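PDB 3RH9: succinate-semialdehyde dehydrogenase (NAD(P)(+)) from Marinobacter aquaeolei, which probably oxidises succinate semialdehyde to succinate with NAD(P)+ as electron acceptor. Local coordinates for residues N11-I16 against W20-G25; A192-M197 against V207-G212; E426-V431 against V440-G445. One frame throughout, in Å; residues are numbered along the deposited sequence.

The chain shows how short closures build a large fold. Near the N terminus contact 1 closes a tight hairpin, with three residues between 11-16 and 20-25. Much later, in contact 2, the chain returns after helix 188-197 as strand 207-209, which packs against it across a nine-residue connection, and contact 3 repeats the idea with helix 425-434 and strand 439-442 across eight residues. The three follow in series; none nests in or crosses another. Contacts 1 and 2 nevertheless touch: a probable backbone hydrogen bond from Leu-209 N to Tyr-15 O ties the hairpin to the edge strand of the six-stranded sheet. Contact 3 lies on the opposite side of the chain's centre, about 39 Å from contact 2 between centres, at the edge of the seven-stranded sheet.

Contact 1: residues N11-I16 against W20-G25; sequences NLTGYI and WKDSAG
Trp-20 lies between Asn-11 and Tyr-15, which meet opposite faces of its indole in different ways. Asn-11 lays its CB over the six-membered ring, 3.6 Å from the ring centroid to CB in a CH-pi contact, and its side-chain amide stacks on the indole with the two planes only 11° apart. Tyr-15 instead presents an edge. Its ring stands nearly upright on the other face in a T-shaped pair, planes at 82° and centroids of the Tyr-15 ring and the Trp-20 six-membered ring 5.0 Å apart, with Tyr-15 CD2 leading at 3.6 Å from Trp-20 CE2. The backbone O of Thr-13 lies at the rim of the indole, close to its plane.

All this rests on a beta hairpin of two short, loosely paired antiparallel strands, 14-16 and 19-21. The backbone bond from Lys-21 N to Gly-14 O is weak at 3.3 Å. Away from the rings, the extended chain of Lys-21 crosses Ile-16, with Lys-21 CE 4.0 Å from Ile-16 CG2. Beyond the strands Thr-13 donates from OG1 to Asp-22 OD1, 2.6 Å away, on the carboxylate lone pair that faces away from OD2. The Thr-13 torsion, with OG1 opposite the backbone N (chi1 173°), directs the hydroxyl to Asp-22 while Thr-13 CG2 packs 3.8 Å from Trp-20 CB.

A second shell positions these groups. Asp-22 OD2 accepts from Ala-24 N at 2.8 Å, forming an Asx turn that fixes the carboxylate from its other oxygen. Asp-198 does similar work for the aromatic pair, taking a hydrogen bond from Tyr-15 OH on OD1 and a weak one from Trp-20 NE1 on OD2.

Contact 2: residues A192-M197 against V207-G212; sequences AFFSVM and VNLVMG
Phe-194 is the bump and strand 207-209 supplies much of the hollow. Its ring reaches from helix 188-197 toward Val-207 and Leu-209, two side chains that both leave the strand toward the helix, while the backbone of Asn-208 forms the floor. Leu-209 covers one face of the ring: its CB sits almost squarely over the middle, 3.7 Å from the Phe-194 ring centroid and 11° off the normal, a CH-pi contact. Leu-209 CD2 extends this wall, meeting Phe-194 CD2 at 3.7 Å. Val-207 fills in at the CE1 corner, its CG2 lying 3.4 Å from Phe-194 CE1 as the two side chains run alongside with opposite headings. At the bottom, Phe-194 CZ comes to 3.5 Å from Asn-208 C.

The helix supplies the second wall itself. Met-197, a selenomethionine, bends at its last torsion (chi3 -67°) and thereby brings CE over the centre of the Phe-194 face opposite Leu-209; the same methyl also lies on a face of Phe-193. Across the contact, Met-197 SE lies 4.3 Å from Val-207 CG1.

The axes of 192-197 and 207-209 are at 146°, roughly opposed, as expected of a beta-alpha-beta crossover from strand 178-181 through helix 188-197 to strand 207-209, consistent with the Rossmann-type cofactor domain of aldehyde dehydrogenases. Around this core, Phe-194 also touches Ile-180 of the neighbouring parallel strand and the Tyr-15 ring of the N-terminal hairpin, while Phe-193 and Met-197 also pack on Ile-80 of helix 70-86.

Contact 3: residues E426-V431 against V440-G445; sequences ERAQRV and VGWNTG
Trp-442 reaches across to helix 425-434 and lays its indole along Ala-428 and Gln-429. The contact completes a beta-alpha-beta unit, strand 417-421, helix 425-434 and strand 439-442, in which the helix packs against both strands, Val-431 resting on Val-420 of the first. The pairing is small and made mainly of carbon contacts, 182 Å² in all counting both sides.

Followed outward from CB, the tryptophan begins with CG opposite the backbone N (chi1 -174°), a setting that carries the ring out from the strand and over to the helix. The pyrrole part reaches Ala-428 first: CD1 is 3.9 Å from Ala-428 CB, and NE1 is nearer, at 3.2 Å from that methyl. CE2 follows at 3.5 Å from Ala-428 CB, placing the methyl by the NE1-CE2 side of the indole, and CZ2 still touches it before the ring moves on to the next helical residue. At the far end of the six-membered ring, CH2 and CZ3 meet the Gln-429 side chain, whose extended chain brings its amide to 23° from the indole plane.

Strand 439-442 is the outermost of its sheet within this chain, and the second subunit continues the edge: it forms backbone hydrogen bonds with Val-440 and Trp-442, and its Val-480 packs on Trp-442. Arg-482 of that subunit also makes a cation-pi contact with Trp-442, so the ring joins the helix to the dimer interface. With an alanine here the indole is gone, which would probably open a gap beside the Ala-428 methyl and the Gln-429 chain and leave Arg-482 of the second subunit without its cation-pi partner. At the ring's outer tip, Trp-442 CH2 lies 3.5 Å from Gln-429 CG and 3.9 Å from Gln-429 CD.

Contact 1: residues N11-I16 against W20-G25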
loop_
_atom_site.group_PDB
_atom_site.type_symbol
_atom_site.label_atom_id
_atom_site.label_comp_id
_atom_site.label_asym_id
_atom_site.label_seq_id
_atom_site.Cartn_x
_atom_site.Cartn_y
_atom_site.Cartn_z
ATOM N N ASN A 11 22.740 -13.983 -25.838
ATOM C CA ASN A 11 21.842 -14.915 -25.189
ATOM C C ASN A 11 20.429 -14.406 -25.281
ATOM O O ASN A 11 20.045 -13.469 -24.586
ATOM C CB ASN A 11 22.254 -15.126 -23.749
ATOM C CG ASN A 11 23.570 -15.845 -23.640
ATOM O OD1 ASN A 11 23.647 -17.059 -23.865
ATOM N ND2 ASN A 11 24.624 -15.104 -23.305
ATOM N N LEU A 12 19.668 -15.017 -26.176
ATOM C CA LEU A 12 18.307 -14.602 -26.437
ATOM C C LEU A 12 17.408 -15.632 -25.776
ATOM O O LEU A 12 16.859 -16.512 -26.423
ATOM C CB LEU A 12 18.065 -14.528 -27.947
ATOM C CG LEU A 12 17.284 -13.311 -28.441
ATOM C CD1 LEU A 12 15.848 -13.372 -27.936
ATOM C CD2 LEU A 12 17.942 -11.998 -28.017
ATOM N N THR A 13 17.279 -15.526 -24.468
ATOM C CA THR A 13 16.559 -16.519 -23.694
ATOM C C THR A 13 16.400 -15.952 -22.298
ATOM O O THR A 13 16.847 -14.837 -22.019
ATOM C CB THR A 13 17.346 -17.845 -23.633
ATOM O OG1 THR A 13 16.699 -18.759 -22.745
ATOM C CG2 THR A 13 18.764 -17.611 -23.143
ATOM N N GLY A 14 15.765 -16.715 -21.420
ATOM C CA GLY A 14 15.551 -16.265 -20.060
ATOM C C GLY A 14 16.804 -16.282 -19.215
ATOM O O GLY A 14 17.899 -16.594 -19.685
ATOM N N TYR A 15 16.644 -15.936 -17.950
ATOM C CA TYR A 15 17.771 -15.904 -17.042
ATOM C C TYR A 15 17.313 -16.354 -15.682
ATOM O O TYR A 15 16.704 -15.587 -14.939
ATOM C CB TYR A 15 18.340 -14.498 -16.941
ATOM C CG TYR A 15 19.672 -14.424 -16.228
ATOM C CD1 TYR A 15 19.743 -14.282 -14.844
ATOM C CD2 TYR A 15 20.856 -14.493 -16.941
ATOM C CE1 TYR A 15 20.958 -14.201 -14.197
ATOM C CE2 TYR A 15 22.085 -14.418 -16.303
ATOM C CZ TYR A 15 22.129 -14.268 -14.933
ATOM O OH TYR A 15 23.354 -14.183 -14.322
ATOM N N ILE A 16 17.611 -17.604 -15.358
ATOM C CA ILE A 16 17.170 -18.183 -14.108
ATOM C C ILE A 16 18.357 -18.689 -13.318
ATOM O O ILE A 16 19.141 -19.507 -13.822
ATOM C CB ILE A 16 16.231 -19.347 -14.373
ATOM C CG1 ILE A 16 14.932 -18.832 -14.978
ATOM C CG2 ILE A 16 15.990 -20.130 -13.112
ATOM C CD1 ILE A 16 13.982 -19.945 -15.406
ATOM N N TRP A 20 21.573 -18.588 -18.314
ATOM C CA TRP A 20 20.727 -18.296 -19.453
ATOM C C TRP A 20 20.056 -19.589 -19.884
ATOM O O TRP A 20 20.700 -20.456 -20.461
ATOM C CB TRP A 20 21.565 -17.758 -20.603
ATOM C CG TRP A 20 22.227 -16.453 -20.326
ATOM C CD1 TRP A 20 23.513 -16.258 -19.919
ATOM C CD2 TRP A 20 21.646 -15.150 -20.456
ATOM N NE1 TRP A 20 23.771 -14.917 -19.783
ATOM C CE2 TRP A 20 22.643 -14.213 -20.106
ATOM C CE3 TRP A 20 20.385 -14.684 -20.837
ATOM C CZ2 TRP A 20 22.416 -12.833 -20.126
ATOM C CZ3 TRP A 20 20.161 -13.320 -20.851
ATOM C CH2 TRP A 20 21.174 -12.409 -20.496
ATOM N N LYS A 21 18.768 -19.737 -19.604
ATOM C CA LYS A 21 18.062 -20.936 -20.049
ATOM C C LYS A 21 16.565 -20.709 -20.283
ATOM O O LYS A 21 16.037 -19.600 -20.062
ATOM C CB LYS A 21 18.287 -22.108 -19.080
ATOM C CG LYS A 21 17.637 -21.947 -17.712
ATOM C CD LYS A 21 17.680 -23.241 -16.868
ATOM C CE LYS A 21 16.708 -23.097 -15.676
ATOM N NZ LYS A 21 16.185 -24.366 -15.072
ATOM N N ASP A 22 15.892 -21.763 -20.745
ATOM C CA ASP A 22 14.458 -21.719 -20.980
ATOM C C ASP A 22 13.972 -23.103 -21.396
ATOM O O ASP A 22 14.776 -23.950 -21.750
ATOM C CB ASP A 22 14.113 -20.658 -22.034
ATOM C CG ASP A 22 14.409 -21.111 -23.448
ATOM O OD1 ASP A 22 15.376 -20.596 -24.031
ATOM O OD2 ASP A 22 13.678 -21.969 -23.987
ATOM N N SER A 23 12.663 -23.329 -21.350
ATOM C CA SER A 23 12.093 -24.611 -21.738
ATOM C C SER A 23 11.101 -24.424 -22.862
ATOM O O SER A 23 10.164 -25.213 -23.014
ATOM C CB SER A 23 11.367 -25.227 -20.558
ATOM O OG SER A 23 12.162 -25.091 -19.410
ATOM N N ALA A 24 11.293 -23.375 -23.647
ATOM C CA ALA A 24 10.270 -22.994 -24.617
ATOM C C ALA A 24 10.125 -24.073 -25.680
ATOM O O ALA A 24 9.093 -24.170 -26.351
ATOM C CB ALA A 24 10.572 -21.629 -25.242
ATOM N N GLY A 25 11.162 -24.894 -25.816
ATOM C CA GLY A 25 11.137 -25.987 -26.768
ATOM C C GLY A 25 10.994 -25.474 -28.179
ATOM O O GLY A 25 10.465 -26.154 -29.046
#

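Contact 2: residues A192-M197 against V207-G212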
loop_
_atom_site.group_PDB
_atom_site.type_symbol
_atom_site.label_atom_id
_atom_site.label_comp_id
_atom_site.label_asym_id
_atom_site.label_seq_id
_atom_site.Cartn_x
_atom_site.Cartn_y
_atom_site.Cartn_z
ATOM N N ALA A 192 19.482 -7.219 -22.875
ATOM C CA ALA A 192 20.743 -6.480 -22.855
ATOM C C ALA A 192 21.156 -6.107 -21.436
ATOM O O ALA A 192 22.312 -6.285 -21.040
ATOM C CB ALA A 192 20.643 -5.237 -23.719
ATOM N N PHE A 193 20.199 -5.590 -20.678
ATOM C CA PHE A 193 20.386 -5.299 -19.264
ATOM C C PHE A 193 20.872 -6.539 -18.483
ATOM O O PHE A 193 21.838 -6.460 -17.714
ATOM C CB PHE A 193 19.085 -4.759 -18.675
ATOM C CG PHE A 193 19.232 -4.211 -17.300
ATOM C CD1 PHE A 193 20.374 -3.521 -16.939
ATOM C CD2 PHE A 193 18.225 -4.375 -16.365
ATOM C CE1 PHE A 193 20.511 -3.005 -15.653
ATOM C CE2 PHE A 193 18.349 -3.860 -15.083
ATOM C CZ PHE A 193 19.487 -3.174 -14.721
ATOM N N PHE A 194 20.216 -7.680 -18.681
ATOM C CA PHE A 194 20.627 -8.886 -17.984
ATOM C C PHE A 194 21.998 -9.328 -18.434
ATOM O O PHE A 194 22.796 -9.789 -17.628
ATOM C CB PHE A 194 19.603 -10.009 -18.128
ATOM C CG PHE A 194 18.617 -10.046 -17.013
ATOM C CD1 PHE A 194 18.808 -10.882 -15.936
ATOM C CD2 PHE A 194 17.526 -9.209 -17.009
ATOM C CE1 PHE A 194 17.909 -10.916 -14.890
ATOM C CE2 PHE A 194 16.623 -9.241 -15.960
ATOM C CZ PHE A 194 16.819 -10.094 -14.897
ATOM N N SER A 195 22.286 -9.174 -19.720
ATOM C CA SER A 195 23.627 -9.467 -20.204
ATOM C C SER A 195 24.659 -8.617 -19.465
ATOM O O SER A 195 25.705 -9.131 -19.057
ATOM C CB SER A 195 23.739 -9.241 -21.709
ATOM O OG SER A 195 25.055 -9.530 -22.143
ATOM N N VAL A 196 24.366 -7.326 -19.285
ATOM C CA VAL A 196 25.277 -6.450 -18.548
ATOM C C VAL A 196 25.414 -6.838 -17.071
ATOM O O VAL A 196 26.508 -6.778 -16.531
ATOM C CB VAL A 196 24.929 -4.937 -18.691
ATOM C CG1 VAL A 196 25.733 -4.091 -17.691
ATOM C CG2 VAL A 196 25.207 -4.458 -20.099
HETATM N N MSE A 197 24.321 -7.243 -16.424
HETATM C CA MSE A 197 24.361 -7.617 -15.001
HETATM C C MSE A 197 25.000 -8.980 -14.770
HETATM O O MSE A 197 25.482 -9.287 -13.677
HETATM C CB MSE A 197 22.955 -7.649 -14.401
HETATM C CG MSE A 197 22.345 -6.291 -14.180
HETATM SE SE MSE A 197 20.631 -6.354 -13.222
HETATM C CE MSE A 197 19.556 -7.253 -14.613
ATOM N N VAL A 207 18.532 -11.788 -9.468
ATOM C CA VAL A 207 17.743 -11.296 -10.585
ATOM C C VAL A 207 17.425 -12.460 -11.509
ATOM O O VAL A 207 18.228 -13.369 -11.663
ATOM C CB VAL A 207 18.476 -10.211 -11.355
ATOM C CG1 VAL A 207 18.879 -9.094 -10.420
ATOM C CG2 VAL A 207 19.690 -10.789 -12.016
ATOM N N ASN A 208 16.230 -12.436 -12.087
ATOM C CA ASN A 208 15.741 -13.491 -12.970
ATOM C C ASN A 208 14.831 -12.890 -14.034
ATOM O O ASN A 208 14.042 -11.991 -13.746
ATOM C CB ASN A 208 14.976 -14.555 -12.191
ATOM C CG ASN A 208 15.745 -15.062 -10.995
ATOM O OD1 ASN A 208 15.659 -14.507 -9.899
ATOM N ND2 ASN A 208 16.490 -16.133 -11.193
ATOM N N LEU A 209 14.953 -13.395 -15.257
ATOM C CA LEU A 209 14.226 -12.868 -16.399
ATOM C C LEU A 209 13.294 -13.920 -16.999
ATOM O O LEU A 209 13.713 -15.009 -17.344
ATOM C CB LEU A 209 15.217 -12.347 -17.442
ATOM C CG LEU A 209 14.676 -11.839 -18.787
ATOM C CD1 LEU A 209 13.498 -10.879 -18.601
ATOM C CD2 LEU A 209 15.805 -11.193 -19.622
ATOM N N VAL A 210 12.016 -13.586 -17.097
ATOM C CA VAL A 210 11.054 -14.449 -17.754
ATOM C C VAL A 210 10.350 -13.662 -18.861
ATOM O O VAL A 210 10.149 -12.460 -18.733
ATOM C CB VAL A 210 10.045 -14.978 -16.758
ATOM C CG1 VAL A 210 10.728 -15.933 -15.796
ATOM C CG2 VAL A 210 9.434 -13.831 -16.004
HETATM N N MSE A 211 10.028 -14.336 -19.963
HETATM C CA MSE A 211 9.377 -13.689 -21.091
HETATM C C MSE A 211 8.429 -14.627 -21.763
HETATM O O MSE A 211 8.594 -15.837 -21.697
HETATM C CB MSE A 211 10.393 -13.254 -22.112
HETATM C CG MSE A 211 11.699 -12.925 -21.476
HETATM SE SE MSE A 211 12.968 -12.199 -22.721
HETATM C CE MSE A 211 12.922 -10.370 -22.079
ATOM N N GLY A 212 7.433 -14.050 -22.420
ATOM C CA GLY A 212 6.460 -14.819 -23.160
ATOM C C GLY A 212 5.057 -14.322 -22.909
ATOM O O GLY A 212 4.830 -13.134 -22.687
#

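Contact 3: residues E426-V431 against V440-G445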
loop_
_atom_site.group_PDB
_atom_site.type_symbol
_atom_site.label_atom_id
_atom_site.label_comp_id
_atom_site.label_asym_id
_atom_site.label_seq_id
_atom_site.Cartn_x
_atom_site.Cartn_y
_atom_site.Cartn_z
ATOM N N GLU A 426 1.558 32.368 -5.226
ATOM C CA GLU A 426 0.557 31.960 -4.235
ATOM C C GLU A 426 -0.542 31.133 -4.917
ATOM O O GLU A 426 -1.030 30.141 -4.355
ATOM C CB GLU A 426 -0.015 33.155 -3.454
ATOM C CG GLU A 426 1.061 34.003 -2.764
ATOM C CD GLU A 426 0.529 34.909 -1.628
ATOM O OE1 GLU A 426 -0.686 35.235 -1.609
ATOM O OE2 GLU A 426 1.341 35.310 -0.754
ATOM N N ARG A 427 -0.909 31.536 -6.135
ATOM C CA ARG A 427 -1.882 30.800 -6.926
ATOM C C ARG A 427 -1.337 29.436 -7.347
ATOM O O ARG A 427 -2.020 28.419 -7.212
ATOM C CB ARG A 427 -2.292 31.609 -8.148
ATOM C CG ARG A 427 -2.826 30.788 -9.295
ATOM C CD ARG A 427 -2.765 31.572 -10.583
ATOM N NE ARG A 427 -3.940 32.417 -10.755
ATOM C CZ ARG A 427 -3.984 33.510 -11.512
ATOM N NH1 ARG A 427 -2.907 33.930 -12.174
ATOM N NH2 ARG A 427 -5.118 34.186 -11.592
ATOM N N ALA A 428 -0.104 29.416 -7.850
ATOM C CA ALA A 428 0.562 28.163 -8.217
ATOM C C ALA A 428 0.523 27.147 -7.076
ATOM O O ALA A 428 0.521 25.937 -7.297
ATOM C CB ALA A 428 2.001 28.427 -8.628
ATOM N N GLN A 429 0.507 27.633 -5.845
ATOM C CA GLN A 429 0.599 26.716 -4.726
ATOM C C GLN A 429 -0.756 26.156 -4.366
ATOM O O GLN A 429 -0.858 25.013 -3.910
ATOM C CB GLN A 429 1.271 27.379 -3.534
ATOM C CG GLN A 429 2.758 27.582 -3.758
ATOM C CD GLN A 429 3.473 28.031 -2.506
ATOM O OE1 GLN A 429 3.511 29.223 -2.194
ATOM N NE2 GLN A 429 4.051 27.073 -1.774
ATOM N N ARG A 430 -1.793 26.958 -4.594
ATOM C CA ARG A 430 -3.159 26.513 -4.387
ATOM C C ARG A 430 -3.525 25.490 -5.449
ATOM O O ARG A 430 -4.307 24.575 -5.195
ATOM C CB ARG A 430 -4.125 27.689 -4.443
ATOM C CG ARG A 430 -4.047 28.645 -3.264
ATOM C CD ARG A 430 -5.155 29.690 -3.358
ATOM N NE ARG A 430 -5.084 30.385 -4.638
ATOM C CZ ARG A 430 -4.592 31.611 -4.803
ATOM N NH1 ARG A 430 -4.142 32.309 -3.766
ATOM N NH2 ARG A 430 -4.556 32.145 -6.013
ATOM N N VAL A 431 -2.955 25.635 -6.642
ATOM C CA VAL A 431 -3.230 24.670 -7.699
ATOM C C VAL A 431 -2.613 23.310 -7.361
ATOM O O VAL A 431 -3.303 22.288 -7.363
ATOM C CB VAL A 431 -2.763 25.149 -9.086
ATOM C CG1 VAL A 431 -3.273 24.203 -10.170
ATOM C CG2 VAL A 431 -3.270 26.550 -9.346
ATOM N N VAL A 440 3.146 17.269 -9.631
ATOM C CA VAL A 440 2.753 18.563 -10.190
ATOM C C VAL A 440 3.980 19.409 -10.533
ATOM O O VAL A 440 4.732 19.834 -9.655
ATOM C CB VAL A 440 1.876 19.403 -9.225
ATOM C CG1 VAL A 440 1.414 20.681 -9.917
ATOM C CG2 VAL A 440 0.694 18.607 -8.708
ATOM N N GLY A 441 4.174 19.650 -11.823
ATOM C CA GLY A 441 5.198 20.565 -12.267
ATOM C C GLY A 441 4.776 21.990 -11.980
ATOM O O GLY A 441 3.683 22.420 -12.357
ATOM N N TRP A 442 5.649 22.709 -11.286
ATOM C CA TRP A 442 5.490 24.131 -11.078
ATOM C C TRP A 442 6.391 24.895 -12.071
ATOM O O TRP A 442 7.613 24.874 -11.970
ATOM C CB TRP A 442 5.832 24.459 -9.627
ATOM C CG TRP A 442 5.571 25.866 -9.239
ATOM C CD1 TRP A 442 5.238 26.897 -10.069
ATOM C CD2 TRP A 442 5.663 26.423 -7.922
ATOM N NE1 TRP A 442 5.095 28.061 -9.350
ATOM C CE2 TRP A 442 5.355 27.799 -8.027
ATOM C CE3 TRP A 442 5.969 25.893 -6.661
ATOM C CZ2 TRP A 442 5.341 28.653 -6.918
ATOM C CZ3 TRP A 442 5.961 26.740 -5.559
ATOM C CH2 TRP A 442 5.648 28.105 -5.695
ATOM N N ASN A 443 5.775 25.560 -13.043
ATOM C CA ASN A 443 6.504 26.213 -14.138
ATOM C C ASN A 443 7.602 25.333 -14.730
ATOM O O ASN A 443 8.645 25.828 -15.158
ATOM C CB ASN A 443 7.048 27.596 -13.741
ATOM C CG ASN A 443 5.949 28.672 -13.681
ATOM O OD1 ASN A 443 5.852 29.415 -12.701
ATOM N ND2 ASN A 443 5.117 28.747 -14.721
ATOM N N THR A 444 7.348 24.027 -14.751
ATOM C CA THR A 444 8.171 23.070 -15.495
ATOM C C THR A 444 7.297 21.891 -15.922
ATOM O O THR A 444 6.233 21.649 -15.344
ATOM C CB THR A 444 9.395 22.553 -14.687
ATOM O OG1 THR A 444 10.092 21.570 -15.453
ATOM C CG2 THR A 444 8.969 21.914 -13.363
ATOM N N GLY A 445 7.747 21.177 -16.947
ATOM C CA GLY A 445 7.017 20.036 -17.460
ATOM C C GLY A 445 7.820 18.758 -17.288
ATOM O O GLY A 445 7.470 17.717 -17.845
#